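Long-range contacts in carbonic anhydrase (Unidentified, PDB 3R1W), which probably catalyses the reversible hydration of carbon dioxide to bicarbonate, as a trimeric gamma-class carbonic anhydrase built on a left-handed beta-helix: residues D69-H74 against V94-Q99; P48-R53 against T65-G70. One frame throughout, in Å; residues are numbered along the deposited sequence.

Contact 1 (D69-H74 against V94-Q99); sequences DGSVLH and VTIGHQ
Asp69 and His98 join two successive coils of the beta-helix at one of its corners, their side chains running side by side in the same direction. His98 ND1 donates to Asp69 OD1 over 2.7 Å, but the bond is bent, with 134° at the hydrogen. The oxygen sits at the ring edge in the plane of the imidazole, whereas the nitrogen meets the carboxylate from above its plane; the two flat groups are turned 37° from each other. In both residues CG lies beside the backbone N (chi1 -41° in His98), which sends both groups out from the same corner.

The backbone adds a second hydrogen bond, Gln99 N to Asp69 O at 2.8 Å. His98 CA approaches that same oxygen to 3.4 Å as a CA-H...O contact.

Further inside, Ser71 OG lies 3.0 Å from Gly97 O and 4.0 Å from Ile96 CG2; its hydrogen bonds run instead to Gln68 O and Ala100 N of the same chain. Apolar contact is slight: Leu73 CD1 is 4.5 Å from Ile96 CD1. Leu73 and Ile96 both also touch Ile90, inside the coil.

On the outer side, His98 meets the rings of His74 and His103 of the second subunit, an arrangement consistent with the three-histidine metal site that gamma-class enzymes build between subunits. With an alanine in place of His98, Asp69 OD1 would probably lose its ring partner and the neighbouring histidine pair its third member. Since Asp69 OD1 also forms a salt bridge with Arg53 of the second subunit, the carboxylate probably acts as a second-shell group, helping to set the rotation of the His98 ring while tying the corner to the adjoining chain.

Contact 2 (P48-R53 against T65-G70); sequences PLAVIR and TSVQDG
Pro48 and Gly70 meet backbone to backbone at a corner of the helix, where the touching runs point 110° apart and Gly70 N makes a weak hydrogen bond of 3.1 Å to Pro48 O. Two CA-H...O contacts reinforce it: Asp69 CA lies 3.1 Å from Pro48 O, and Gly70 CA lies at the same separation from Leu49 O.

Among the side chains, Pro48 runs alongside Asp69, its ring carbon CD 3.3 Å from Asp69 OD2; the other carboxylate oxygen, OD1, is hydrogen-bonded to His98. Inside the coil Val67 divides its two methyls between two partners. CG1, anti to the backbone N (chi1 179°), comes to 4.1 Å from Ala50 CB, while CG2 meets Ile52 CD1 tip to tip at 4.2 Å. The methyl of Ala50 also lies 3.9 Å from Gln68 O. Leu73 of the next coil touches both Ile52 and Val67, continuing this apolar column.

The contact thus has two chemical characters: a polar corner of carbonyls held by weak N-H and C-H donors, and small aliphatic groups filling the interior, as in hexapeptide-repeat beta-helices.

How the contacts relate
Contacts 1 and 2 are the same corner one coil apart, their centres about 5 Å from each other, and they share Asp69 and Gly70. Pro48, Asp69 and His98 occupy equivalent places in three successive coils. The strands leaving the corner pair in parallel: Leu73 N to Val51 O and Ser71 O to Val51 N, each 2.8 Å, are probable hydrogen bonds. The trimer then interlocks the two contacts. Arg53, from 48-53, reaches Asp69 of the third subunit, and His74, from 69-74, meets His98 of that same subunit, so contact 1 carries histidines of the probable metal site between chains, and contact 2 brings Arg53 to the carboxylate beside it.

Contact 1 (D69-H74 against V94-Q99)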
loop_
_atom_site.group_PDB
_atom_site.type_symbol
_atom_site.label_atom_id
_atom_site.label_comp_id
_atom_site.label_asym_id
_atom_site.label_seq_id
_atom_site.Cartn_x
_atom_site.Cartn_y
_atom_site.Cartn_z
ATOM N N ASP B 69 3.556 -4.186 7.779
ATOM C CA ASP B 69 4.200 -3.901 6.497
ATOM C C ASP B 69 3.350 -3.013 5.610
ATOM O O ASP B 69 2.188 -3.319 5.359
ATOM C CB ASP B 69 4.462 -5.218 5.753
ATOM C CG ASP B 69 4.896 -6.347 6.692
ATOM O OD1 ASP B 69 4.072 -6.772 7.534
ATOM O OD2 ASP B 69 6.046 -6.823 6.575
ATOM N N GLY B 70 3.933 -1.919 5.127
ATOM C CA GLY B 70 3.252 -1.114 4.134
ATOM C C GLY B 70 2.199 -0.174 4.695
ATOM O O GLY B 70 1.531 0.514 3.927
ATOM N N SER B 71 2.058 -0.121 6.020
ATOM C CA SER B 71 1.111 0.820 6.634
ATOM C C SER B 71 1.619 2.249 6.490
ATOM O O SER B 71 2.830 2.485 6.407
ATOM C CB SER B 71 0.895 0.502 8.122
ATOM O OG SER B 71 0.275 -0.763 8.303
ATOM N N VAL B 72 0.691 3.201 6.444
ATOM C CA VAL B 72 1.042 4.616 6.460
ATOM C C VAL B 72 0.269 5.280 7.595
ATOM O O VAL B 72 -0.961 5.174 7.673
ATOM C CB VAL B 72 0.744 5.314 5.110
ATOM C CG1 VAL B 72 0.824 6.843 5.247
ATOM C CG2 VAL B 72 1.723 4.834 4.035
ATOM N N LEU B 73 1.010 5.919 8.500
ATOM C CA LEU B 73 0.421 6.675 9.603
ATOM C C LEU B 73 0.760 8.143 9.409
ATOM O O LEU B 73 1.928 8.500 9.291
ATOM C CB LEU B 73 0.984 6.224 10.946
ATOM C CG LEU B 73 1.051 4.747 11.345
ATOM C CD1 LEU B 73 1.101 4.586 12.874
ATOM C CD2 LEU B 73 -0.031 3.890 10.725
ATOM N N HIS B 74 -0.254 8.997 9.385
ATOM C CA HIS B 74 -0.005 10.410 9.170
ATOM C C HIS B 74 -1.052 11.248 9.902
ATOM O O HIS B 74 -1.882 10.729 10.649
ATOM C CB HIS B 74 0.053 10.729 7.663
ATOM C CG HIS B 74 0.643 12.072 7.351
ATOM N ND1 HIS B 74 0.033 12.981 6.513
ATOM C CD2 HIS B 74 1.782 12.667 7.784
ATOM C CE1 HIS B 74 0.769 14.077 6.440
ATOM N NE2 HIS B 74 1.836 13.912 7.202
ATOM N N VAL B 94 -1.920 -2.618 20.540
ATOM C CA VAL B 94 -2.686 -2.404 19.323
ATOM C C VAL B 94 -1.979 -3.118 18.175
ATOM O O VAL B 94 -0.766 -3.017 18.022
ATOM C CB VAL B 94 -2.849 -0.891 19.023
ATOM C CG1 VAL B 94 -3.502 -0.676 17.653
ATOM C CG2 VAL B 94 -3.664 -0.220 20.132
ATOM N N THR B 95 -2.735 -3.874 17.390
ATOM C CA THR B 95 -2.157 -4.556 16.238
ATOM C C THR B 95 -2.636 -3.845 14.970
ATOM O O THR B 95 -3.813 -3.910 14.621
ATOM C CB THR B 95 -2.553 -6.041 16.207
ATOM O OG1 THR B 95 -2.129 -6.676 17.422
ATOM C CG2 THR B 95 -1.892 -6.750 15.014
ATOM N N ILE B 96 -1.728 -3.150 14.293
ATOM C CA ILE B 96 -2.095 -2.432 13.077
ATOM C C ILE B 96 -1.700 -3.292 11.880
ATOM O O ILE B 96 -0.519 -3.470 11.594
ATOM C CB ILE B 96 -1.434 -1.035 13.035
ATOM C CG1 ILE B 96 -1.864 -0.217 14.263
ATOM C CG2 ILE B 96 -1.801 -0.286 11.746
ATOM C CD1 ILE B 96 -0.989 1.001 14.514
ATOM N N GLY B 97 -2.706 -3.846 11.203
ATOM C CA GLY B 97 -2.495 -4.796 10.122
ATOM C C GLY B 97 -1.783 -4.229 8.903
ATOM O O GLY B 97 -1.699 -3.010 8.734
ATOM N N HIS B 98 -1.274 -5.120 8.053
ATOM C CA HIS B 98 -0.537 -4.724 6.847
ATOM C C HIS B 98 -1.306 -3.703 6.030
ATOM O O HIS B 98 -2.519 -3.808 5.885
ATOM C CB HIS B 98 -0.260 -5.941 5.948
ATOM C CG HIS B 98 0.135 -7.175 6.699
ATOM N ND1 HIS B 98 1.425 -7.395 7.133
ATOM C CD2 HIS B 98 -0.585 -8.255 7.087
ATOM C CE1 HIS B 98 1.481 -8.557 7.763
ATOM N NE2 HIS B 98 0.277 -9.095 7.751
ATOM N N GLN B 99 -0.596 -2.725 5.475
ATOM C CA GLN B 99 -1.208 -1.775 4.548
ATOM C C GLN B 99 -2.348 -0.972 5.166
ATOM O O GLN B 99 -3.238 -0.503 4.456
ATOM C CB GLN B 99 -1.697 -2.480 3.276
ATOM C CG GLN B 99 -0.589 -3.211 2.520
ATOM C CD GLN B 99 -1.107 -3.913 1.283
ATOM O OE1 GLN B 99 -2.292 -4.257 1.202
ATOM N NE2 GLN B 99 -0.229 -4.119 0.306
#

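Contact 2 (P48-R53 against T65-G70)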
loop_
_atom_site.group_PDB
_atom_site.type_symbol
_atom_site.label_atom_id
_atom_site.label_comp_id
_atom_site.label_asym_id
_atom_site.label_seq_id
_atom_site.Cartn_x
_atom_site.Cartn_y
_atom_site.Cartn_z
ATOM N N PRO B 48 8.494 -3.960 7.684
ATOM C CA PRO B 48 9.049 -3.438 6.433
ATOM C C PRO B 48 8.134 -2.504 5.662
ATOM O O PRO B 48 6.937 -2.758 5.493
ATOM C CB PRO B 48 9.332 -4.709 5.624
ATOM C CG PRO B 48 9.687 -5.712 6.675
ATOM C CD PRO B 48 8.740 -5.408 7.827
ATOM N N LEU B 49 8.725 -1.410 5.193
ATOM C CA LEU B 49 8.069 -0.487 4.271
ATOM C C LEU B 49 6.829 0.197 4.858
ATOM O O LEU B 49 5.900 0.536 4.120
ATOM C CB LEU B 49 7.742 -1.190 2.950
ATOM C CG LEU B 49 8.943 -1.887 2.294
ATOM C CD1 LEU B 49 8.557 -2.537 0.962
ATOM C CD2 LEU B 49 10.096 -0.909 2.090
ATOM N N ALA B 50 6.817 0.394 6.176
ATOM C CA ALA B 50 5.809 1.241 6.819
ATOM C C ALA B 50 6.308 2.685 6.928
ATOM O O ALA B 50 7.517 2.932 7.018
ATOM C CB ALA B 50 5.440 0.708 8.196
ATOM N N VAL B 51 5.369 3.628 6.946
ATOM C CA VAL B 51 5.696 5.042 7.075
ATOM C C VAL B 51 4.953 5.635 8.258
ATOM O O VAL B 51 3.740 5.461 8.383
ATOM C CB VAL B 51 5.314 5.834 5.796
ATOM C CG1 VAL B 51 5.631 7.324 5.970
ATOM C CG2 VAL B 51 6.052 5.268 4.593
ATOM N N ILE B 52 5.685 6.317 9.138
ATOM C CA ILE B 52 5.071 7.081 10.220
ATOM C C ILE B 52 5.623 8.509 10.137
ATOM O O ILE B 52 6.759 8.779 10.542
ATOM C CB ILE B 52 5.368 6.458 11.607
ATOM C CG1 ILE B 52 5.138 4.943 11.584
ATOM C CG2 ILE B 52 4.481 7.095 12.674
ATOM C CD1 ILE B 52 5.456 4.272 12.909
ATOM N N ARG B 53 4.822 9.406 9.577
ATOM C CA ARG B 53 5.311 10.740 9.219
ATOM C C ARG B 53 4.718 11.812 10.137
ATOM O O ARG B 53 3.598 12.285 9.930
ATOM C CB ARG B 53 5.056 11.037 7.729
ATOM C CG ARG B 53 5.523 12.438 7.279
ATOM C CD ARG B 53 5.861 12.548 5.778
ATOM N NE ARG B 53 4.733 12.319 4.876
ATOM C CZ ARG B 53 3.894 13.258 4.444
ATOM N NH1 ARG B 53 4.024 14.516 4.857
ATOM N NH2 ARG B 53 2.910 12.934 3.606
ATOM N N THR B 65 2.809 -2.273 20.578
ATOM C CA THR B 65 1.961 -2.036 19.417
ATOM C C THR B 65 2.756 -2.279 18.144
ATOM O O THR B 65 3.939 -1.942 18.077
ATOM C CB THR B 65 1.369 -0.617 19.472
ATOM O OG1 THR B 65 0.302 -0.605 20.429
ATOM C CG2 THR B 65 0.837 -0.181 18.111
ATOM N N SER B 66 2.126 -2.921 17.164
ATOM C CA SER B 66 2.797 -3.186 15.899
ATOM C C SER B 66 2.209 -2.310 14.809
ATOM O O SER B 66 1.007 -2.034 14.797
ATOM C CB SER B 66 2.717 -4.667 15.508
ATOM O OG SER B 66 1.387 -5.088 15.273
ATOM N N VAL B 67 3.079 -1.852 13.922
ATOM C CA VAL B 67 2.690 -1.108 12.737
ATOM C C VAL B 67 3.193 -1.939 11.567
ATOM O O VAL B 67 4.375 -1.919 11.258
ATOM C CB VAL B 67 3.358 0.278 12.707
ATOM C CG1 VAL B 67 2.957 1.044 11.442
ATOM C CG2 VAL B 67 2.984 1.068 13.963
ATOM N N GLN B 68 2.299 -2.688 10.930
ATOM C CA GLN B 68 2.733 -3.721 9.990
ATOM C C GLN B 68 3.022 -3.254 8.561
ATOM O O GLN B 68 2.781 -2.099 8.192
ATOM C CB GLN B 68 1.763 -4.906 10.012
ATOM C CG GLN B 68 1.761 -5.587 11.379
ATOM C CD GLN B 68 0.714 -6.673 11.492
ATOM O OE1 GLN B 68 0.112 -7.080 10.495
ATOM N NE2 GLN B 68 0.479 -7.141 12.714
ATOM N N ASP B 69 3.556 -4.186 7.779
ATOM C CA ASP B 69 4.200 -3.901 6.497
ATOM C C ASP B 69 3.350 -3.013 5.610
ATOM O O ASP B 69 2.188 -3.319 5.359
ATOM C CB ASP B 69 4.462 -5.218 5.753
ATOM C CG ASP B 69 4.896 -6.347 6.692
ATOM O OD1 ASP B 69 4.072 -6.772 7.534
ATOM O OD2 ASP B 69 6.046 -6.823 6.575
ATOM N N GLY B 70 3.933 -1.919 5.127
ATOM C CA GLY B 70 3.252 -1.114 4.134
ATOM C C GLY B 70 2.199 -0.174 4.695
ATOM O O GLY B 70 1.531 0.514 3.927
#